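Local coordinates for protein nitrilotriacetate monooxygenase (Burkholderia pseudomallei, PDB 3SDO) that probably acts as a flavin-dependent monooxygenase, using reduced FMN and molecular oxygen to oxidise an organic substrate such as nitrilotriacetate, at residues A46-A60 with L86-T98. Numbering follows the deposited sequence.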
ATOM      1  N   ALA A  46      -3.109 -16.527   0.047  1.00 17.90           N
ATOM      2  CA  ALA A  46      -2.729 -16.154  -1.320  1.00 18.01           C
ATOM      3  C   ALA A  46      -2.022 -17.311  -2.025  1.00 18.08           C
ATOM      4  O   ALA A  46      -2.310 -17.589  -3.192  1.00 17.84           O
ATOM      5  CB  ALA A  46      -1.856 -14.866  -1.344  1.00 17.68           C
ATOM      6  N   ARG A  47      -1.132 -18.002  -1.307  1.00 18.41           N
ATOM      7  CA  ARG A  47      -0.400 -19.149  -1.882  1.00 18.56           C
ATOM      8  C   ARG A  47      -1.299 -20.341  -2.161  1.00 18.66           C
ATOM      9  O   ARG A  47      -1.175 -20.988  -3.183  1.00 18.50           O
ATOM     10  CB  ARG A  47       0.764 -19.563  -0.981  1.00 18.33           C
ATOM     11  CG  ARG A  47       1.913 -18.568  -1.062  1.00 18.85           C
ATOM     12  CD  ARG A  47       2.999 -18.925  -0.098  1.00 20.10           C
ATOM     13  NE  ARG A  47       4.225 -18.160  -0.323  1.00 19.95           N
ATOM     14  CZ  ARG A  47       5.243 -18.146   0.525  1.00 25.09           C
ATOM     15  NH1 ARG A  47       5.168 -18.824   1.682  1.00 26.22           N
ATOM     16  NH2 ARG A  47       6.345 -17.478   0.221  1.00 25.68           N
ATOM     17  N   ARG A  48      -2.232 -20.586  -1.255  1.00 19.04           N
ATOM     18  CA  ARG A  48      -3.238 -21.632  -1.423  1.00 18.80           C
ATOM     19  C   ARG A  48      -4.031 -21.396  -2.702  1.00 18.18           C
ATOM     20  O   ARG A  48      -4.221 -22.314  -3.508  1.00 18.73           O
ATOM     21  CB  ARG A  48      -4.178 -21.630  -0.215  1.00 18.89           C
ATOM     22  CG  ARG A  48      -5.013 -22.876  -0.041  1.00 19.66           C
ATOM     23  CD  ARG A  48      -4.171 -24.026   0.454  1.00 23.47           C
ATOM     24  NE  ARG A  48      -4.972 -25.075   1.068  1.00 26.27           N
ATOM     25  CZ  ARG A  48      -5.483 -26.128   0.435  1.00 26.14           C
ATOM     26  NH1 ARG A  48      -5.287 -26.325  -0.861  1.00 27.33           N
ATOM     27  NH2 ARG A  48      -6.167 -27.012   1.124  1.00 27.06           N
ATOM     28  N   ALA A  49      -4.495 -20.165  -2.893  1.00 17.35           N
ATOM     29  CA  ALA A  49      -5.229 -19.813  -4.103  1.00 16.86           C
ATOM     30  C   ALA A  49      -4.351 -19.920  -5.362  1.00 16.04           C
ATOM     31  O   ALA A  49      -4.768 -20.495  -6.368  1.00 14.79           O
ATOM     32  CB  ALA A  49      -5.835 -18.396  -3.975  1.00 15.47           C
ATOM     33  N   GLU A  50      -3.137 -19.387  -5.281  1.00 16.11           N
ATOM     34  CA  GLU A  50      -2.217 -19.386  -6.406  1.00 16.85           C
ATOM     35  C   GLU A  50      -1.895 -20.817  -6.846  1.00 17.92           C
ATOM     36  O   GLU A  50      -1.854 -21.125  -8.040  1.00 16.39           O
ATOM     37  CB  GLU A  50      -0.918 -18.650  -6.044  1.00 17.29           C
ATOM     38  CG  GLU A  50       0.122 -18.644  -7.153  1.00 18.71           C
ATOM     39  CD  GLU A  50       1.348 -17.813  -6.796  1.00 22.35           C
ATOM     40  OE1 GLU A  50       2.110 -18.228  -5.889  1.00 21.20           O
ATOM     41  OE2 GLU A  50       1.538 -16.735  -7.408  1.00 19.04           O
ATOM     42  N   ASN A  51      -1.647 -21.690  -5.883  1.00 17.78           N
ATOM     43  CA  ASN A  51      -1.284 -23.058  -6.227  1.00 19.45           C
ATOM     44  C   ASN A  51      -2.439 -23.834  -6.907  1.00 19.56           C
ATOM     45  O   ASN A  51      -2.196 -24.818  -7.599  1.00 20.58           O
ATOM     46  CB  ASN A  51      -0.829 -23.795  -4.973  1.00 20.33           C
ATOM     47  CG  ASN A  51       0.529 -23.339  -4.484  1.00 23.57           C
ATOM     48  OD1 ASN A  51       1.268 -22.644  -5.195  1.00 24.86           O
ATOM     49  ND2 ASN A  51       0.890 -23.780  -3.278  1.00 24.86           N
ATOM     50  N   ALA A  52      -3.677 -23.373  -6.709  1.00 19.29           N
ATOM     51  CA  ALA A  52      -4.879 -23.980  -7.301  1.00 18.96           C
ATOM     52  C   ALA A  52      -5.221 -23.398  -8.683  1.00 18.92           C
ATOM     53  O   ALA A  52      -6.161 -23.850  -9.356  1.00 19.29           O
ATOM     54  CB  ALA A  52      -6.063 -23.775  -6.332  1.00 18.97           C
ATOM     55  N   GLY A  53      -4.486 -22.379  -9.100  1.00 18.67           N
ATOM     56  CA  GLY A  53      -4.755 -21.723 -10.373  1.00 19.00           C
ATOM     57  C   GLY A  53      -5.786 -20.606 -10.348  1.00 18.41           C
ATOM     58  O   GLY A  53      -6.267 -20.177 -11.398  1.00 18.70           O
ATOM     59  N   ILE A  54      -6.106 -20.103  -9.164  1.00 17.68           N
ATOM     60  CA  ILE A  54      -6.955 -18.926  -9.048  1.00 17.31           C
ATOM     61  C   ILE A  54      -6.193 -17.715  -9.615  1.00 16.71           C
ATOM     62  O   ILE A  54      -5.021 -17.517  -9.352  1.00 15.67           O
ATOM     63  CB  ILE A  54      -7.455 -18.734  -7.583  1.00 16.64           C
ATOM     64  CG1 ILE A  54      -8.424 -19.854  -7.238  1.00 17.89           C
ATOM     65  CG2 ILE A  54      -8.155 -17.392  -7.390  1.00 16.87           C
ATOM     66  CD1 ILE A  54      -8.936 -19.860  -5.786  1.00 17.04           C
ATOM     67  N   ALA A  55      -6.870 -16.928 -10.430  1.00 17.25           N
ATOM     68  CA  ALA A  55      -6.195 -15.890 -11.253  1.00 16.81           C
ATOM     69  C   ALA A  55      -5.726 -14.667 -10.459  1.00 16.61           C
ATOM     70  O   ALA A  55      -4.715 -14.050 -10.804  1.00 16.46           O
ATOM     71  CB  ALA A  55      -7.132 -15.420 -12.346  1.00 17.34           C
ATOM     72  N   PHE A  56      -6.492 -14.252  -9.454  1.00 16.30           N
ATOM     73  CA  PHE A  56      -6.110 -13.050  -8.689  1.00 16.31           C
ATOM     74  C   PHE A  56      -6.611 -13.110  -7.249  1.00 16.48           C
ATOM     75  O   PHE A  56      -7.596 -13.789  -6.958  1.00 16.60           O
ATOM     76  CB  PHE A  56      -6.562 -11.740  -9.392  1.00 15.52           C
ATOM     77  CG  PHE A  56      -8.023 -11.612  -9.569  1.00 16.34           C
ATOM     78  CD1 PHE A  56      -8.649 -12.218 -10.635  1.00 14.97           C
ATOM     79  CD2 PHE A  56      -8.808 -10.905  -8.647  1.00 14.85           C
ATOM     80  CE1 PHE A  56     -10.031 -12.115 -10.797  1.00 17.31           C
ATOM     81  CE2 PHE A  56     -10.168 -10.811  -8.804  1.00 17.56           C
ATOM     82  CZ  PHE A  56     -10.789 -11.422  -9.869  1.00 17.39           C
ATOM     83  N   ALA A  57      -5.872 -12.446  -6.363  1.00 15.84           N
ATOM     84  CA  ALA A  57      -6.311 -12.134  -5.007  1.00 16.04           C
ATOM     85  C   ALA A  57      -6.809 -10.690  -5.023  1.00 16.72           C
ATOM     86  O   ALA A  57      -6.168  -9.827  -5.636  1.00 16.91           O
ATOM     87  CB  ALA A  57      -5.137 -12.307  -3.994  1.00 16.40           C
ATOM     88  N   PHE A  58      -7.945 -10.449  -4.364  1.00 17.41           N
ATOM     89  CA  PHE A  58      -8.588  -9.147  -4.291  1.00 17.84           C
ATOM     90  C   PHE A  58      -8.661  -8.692  -2.820  1.00 18.01           C
ATOM     91  O   PHE A  58      -9.144  -9.422  -1.945  1.00 18.49           O
ATOM     92  CB  PHE A  58      -9.981  -9.199  -4.940  1.00 18.61           C
ATOM     93  CG  PHE A  58     -10.825  -7.955  -4.718  1.00 20.00           C
ATOM     94  CD1 PHE A  58     -10.293  -6.692  -4.896  1.00 24.39           C
ATOM     95  CD2 PHE A  58     -12.148  -8.062  -4.331  1.00 22.78           C
ATOM     96  CE1 PHE A  58     -11.066  -5.541  -4.678  1.00 24.99           C
ATOM     97  CE2 PHE A  58     -12.938  -6.924  -4.114  1.00 23.84           C
ATOM     98  CZ  PHE A  58     -12.399  -5.667  -4.281  1.00 24.90           C
ATOM     99  N   ILE A  59      -8.113  -7.508  -2.575  1.00 17.33           N
ATOM    100  CA  ILE A  59      -8.095  -6.852  -1.278  1.00 17.61           C
ATOM    101  C   ILE A  59      -9.034  -5.669  -1.378  1.00 17.78           C
ATOM    102  O   ILE A  59      -8.712  -4.661  -2.021  1.00 18.13           O
ATOM    103  CB  ILE A  59      -6.680  -6.389  -0.892  1.00 16.83           C
ATOM    104  CG1 ILE A  59      -5.721  -7.583  -0.866  1.00 17.41           C
ATOM    105  CG2 ILE A  59      -6.669  -5.713   0.500  1.00 16.39           C
ATOM    106  CD1 ILE A  59      -6.148  -8.706   0.115  1.00 15.82           C
ATOM    107  N   ALA A  60     -10.221  -5.848  -0.800  1.00 17.80           N
ATOM    108  CA  ALA A  60     -11.219  -4.805  -0.655  1.00 18.64           C
ATOM    109  C   ALA A  60     -10.736  -3.826   0.411  1.00 18.48           C
ATOM    110  O   ALA A  60      -9.776  -4.099   1.117  1.00 17.92           O
ATOM    111  CB  ALA A  60     -12.599  -5.413  -0.243  1.00 19.06           C
ATOM    112  N   LEU A  86       2.830  -9.152  -0.522  1.00 15.62           N
ATOM    113  CA  LEU A  86       2.359 -10.423  -1.073  1.00 15.78           C
ATOM    114  C   LEU A  86       3.009 -10.749  -2.436  1.00 16.09           C
ATOM    115  O   LEU A  86       3.307 -11.922  -2.718  1.00 16.92           O
ATOM    116  CB  LEU A  86       0.817 -10.439  -1.229  1.00 15.01           C
ATOM    117  CG  LEU A  86       0.008 -10.527   0.075  1.00 14.39           C
ATOM    118  CD1 LEU A  86      -1.456 -10.481  -0.233  1.00 13.36           C
ATOM    119  CD2 LEU A  86       0.355 -11.786   0.859  1.00 12.45           C
ATOM    120  N   ALA A  87       3.246  -9.717  -3.245  1.00 15.75           N
ATOM    121  CA  ALA A  87       3.811  -9.867  -4.600  1.00 16.83           C
ATOM    122  C   ALA A  87       5.100 -10.675  -4.572  1.00 18.08           C
ATOM    123  O   ALA A  87       5.345 -11.550  -5.397  1.00 18.69           O
ATOM    124  CB  ALA A  87       4.099  -8.488  -5.190  1.00 15.76           C
ATOM    125  N   VAL A  88       5.906 -10.378  -3.561  1.00 18.55           N
ATOM    126  CA  VAL A  88       7.258 -10.857  -3.461  1.00 20.14           C
ATOM    127  C   VAL A  88       7.311 -12.296  -2.860  1.00 19.26           C
ATOM    128  O   VAL A  88       8.323 -13.011  -2.957  1.00 19.23           O
ATOM    129  CB  VAL A  88       8.027  -9.725  -2.669  1.00 21.60           C
ATOM    130  CG1 VAL A  88       8.709 -10.239  -1.458  1.00 22.49           C
ATOM    131  CG2 VAL A  88       8.854  -8.898  -3.627  1.00 24.45           C
ATOM    132  N   LEU A  89       6.202 -12.733  -2.279  1.00 17.84           N
ATOM    133  CA  LEU A  89       6.089 -14.069  -1.733  1.00 18.05           C
ATOM    134  C   LEU A  89       5.215 -14.953  -2.617  1.00 17.79           C
ATOM    135  O   LEU A  89       4.885 -16.058  -2.236  1.00 17.55           O
ATOM    136  CB  LEU A  89       5.534 -14.026  -0.294  1.00 18.04           C
ATOM    137  CG  LEU A  89       6.389 -13.231   0.701  1.00 19.78           C
ATOM    138  CD1 LEU A  89       5.706 -13.085   2.065  1.00 19.02           C
ATOM    139  CD2 LEU A  89       7.844 -13.887   0.872  1.00 18.52           C
ATOM    140  N   THR A  90       4.850 -14.458  -3.795  1.00 17.45           N
ATOM    141  CA  THR A  90       4.081 -15.217  -4.753  1.00 18.13           C
ATOM    142  C   THR A  90       4.785 -15.044  -6.092  1.00 19.70           C
ATOM    143  O   THR A  90       5.828 -14.402  -6.166  1.00 20.17           O
ATOM    144  CB  THR A  90       2.604 -14.733  -4.823  1.00 17.45           C
ATOM    145  OG1 THR A  90       2.539 -13.321  -5.126  1.00 16.89           O
ATOM    146  CG2 THR A  90       1.856 -15.020  -3.509  1.00 17.11           C
ATOM    147  N   SER A  91       4.224 -15.599  -7.154  1.00 20.97           N
ATOM    148  CA  SER A  91       4.833 -15.454  -8.475  1.00 22.27           C
ATOM    149  C   SER A  91       3.856 -15.226  -9.645  1.00 22.15           C
ATOM    150  O   SER A  91       4.229 -14.577 -10.623  1.00 22.51           O
ATOM    151  CB  SER A  91       5.733 -16.662  -8.756  1.00 22.89           C
ATOM    152  OG  SER A  91       4.997 -17.854  -8.652  1.00 24.31           O
ATOM    153  N   LYS A  92       2.635 -15.752  -9.570  1.00 21.55           N
ATOM    154  CA  LYS A  92       1.705 -15.702 -10.718  1.00 21.32           C
ATOM    155  C   LYS A  92       0.419 -14.980 -10.402  1.00 19.82           C
ATOM    156  O   LYS A  92      -0.174 -14.345 -11.283  1.00 19.36           O
ATOM    157  CB  LYS A  92       1.251 -17.106 -11.149  1.00 22.63           C
ATOM    158  CG  LYS A  92       2.258 -18.040 -11.670  1.00 27.43           C
ATOM    159  CD  LYS A  92       1.552 -19.322 -12.241  1.00 28.98           C
ATOM    160  CE  LYS A  92       0.886 -19.049 -13.626  1.00 32.06           C
ATOM    161  NZ  LYS A  92       0.685 -20.271 -14.507  1.00 32.49           N
ATOM    162  N   ILE A  93      -0.074 -15.145  -9.177  1.00 18.24           N
ATOM    163  CA  ILE A  93      -1.407 -14.674  -8.845  1.00 17.08           C
ATOM    164  C   ILE A  93      -1.518 -13.144  -8.971  1.00 16.49           C
ATOM    165  O   ILE A  93      -0.614 -12.395  -8.583  1.00 17.39           O
ATOM    166  CB  ILE A  93      -1.865 -15.181  -7.481  1.00 16.71           C
ATOM    167  CG1 ILE A  93      -3.378 -14.997  -7.296  1.00 16.64           C
ATOM    168  CG2 ILE A  93      -1.107 -14.468  -6.347  1.00 16.70           C
ATOM    169  CD1 ILE A  93      -3.965 -15.861  -6.152  1.00 17.64           C
ATOM    170  N   GLY A  94      -2.619 -12.680  -9.536  1.00 15.21           N
ATOM    171  CA  GLY A  94      -2.868 -11.244  -9.636  1.00 14.98           C
ATOM    172  C   GLY A  94      -3.102 -10.602  -8.282  1.00 14.92           C
ATOM    173  O   GLY A  94      -3.429 -11.266  -7.297  1.00 14.31           O
ATOM    174  N   LEU A  95      -2.900  -9.294  -8.233  1.00 15.27           N
ATOM    175  CA  LEU A  95      -2.870  -8.546  -6.973  1.00 15.14           C
ATOM    176  C   LEU A  95      -3.731  -7.321  -7.154  1.00 15.37           C
ATOM    177  O   LEU A  95      -3.259  -6.296  -7.664  1.00 15.19           O
ATOM    178  CB  LEU A  95      -1.430  -8.142  -6.663  1.00 15.11           C
ATOM    179  CG  LEU A  95      -0.458  -9.315  -6.614  1.00 15.61           C
ATOM    180  CD1 LEU A  95       1.010  -8.807  -6.736  1.00 15.80           C
ATOM    181  CD2 LEU A  95      -0.676 -10.112  -5.321  1.00 13.65           C
ATOM    182  N   VAL A  96      -4.991  -7.434  -6.739  1.00 15.46           N
ATOM    183  CA  VAL A  96      -5.983  -6.422  -7.017  1.00 16.00           C
ATOM    184  C   VAL A  96      -6.360  -5.713  -5.721  1.00 17.24           C
ATOM    185  O   VAL A  96      -6.745  -6.353  -4.732  1.00 16.92           O
ATOM    186  CB  VAL A  96      -7.214  -7.048  -7.652  1.00 15.85           C
ATOM    187  CG1 VAL A  96      -8.302  -5.983  -7.917  1.00 16.19           C
ATOM    188  CG2 VAL A  96      -6.810  -7.782  -8.943  1.00 13.97           C
ATOM    189  N   GLY A  97      -6.265  -4.389  -5.754  1.00 17.43           N
ATOM    190  CA  GLY A  97      -6.513  -3.569  -4.595  1.00 18.47           C
ATOM    191  C   GLY A  97      -7.503  -2.450  -4.773  1.00 18.44           C
ATOM    192  O   GLY A  97      -7.503  -1.732  -5.774  1.00 18.00           O
ATOM    193  N   THR A  98      -8.360  -2.285  -3.779  1.00 19.47           N
ATOM    194  CA  THR A  98      -9.285  -1.155  -3.773  1.00 19.50           C
ATOM    195  C   THR A  98      -8.594   0.173  -3.436  1.00 19.49           C
ATOM    196  O   THR A  98      -7.779   0.250  -2.529  1.00 18.38           O
ATOM    197  CB  THR A  98     -10.447  -1.405  -2.779  1.00 20.40           C
ATOM    198  OG1 THR A  98     -11.282  -2.444  -3.288  1.00 23.33           O
ATOM    199  CG2 THR A  98     -11.292  -0.151  -2.565  1.00 19.74           C
TER
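E50 reaches from its helix into the turn before strand 94-98, where its OE2 accepts hydrogen bonds from three successive backbone N-H groups. S91 N approaches on the syn lone pair and I93 N on the anti one, while K92 N, 2.6 Å from OE2, comes from above the carboxylate plane. With CG anti to the backbone N (chi1 178°) and the chain extended beyond it, the carboxylate lands in this turn, whose amides probably favour the charged form. Nearby, R47 grips L89 O side-on with NE (2.9 Å) and NH2 (3.2 Å), the oxygen close to the guanidinium plane. Between helix 39-51 and strand 56-59, I93 slots its CD1 against A49 CB (3.8 Å) and its CG1 over F56 CA. Strands 56-59 and 94-98 are parallel neighbours in the TIM barrel of the luciferase-like monooxygenases, joined by backbone hydrogen bonds from G94 N-A55 O to T98 N-I59 O. On the face carrying F56 and F58, V96 splits its methyls between the rings: CG2 meets F56 CD2 at 3.7 Å, CG1 meets F58 CD1. G94, lacking a side chain, lets F56 CB lie close to its CA (3.7 Å). The F58 rim turns CE1 to T98 OG1 (3.4 Å), a hydroxyl hydrogen-bonded to N127; T98 is a predicted FMN-binding residue, next to D61.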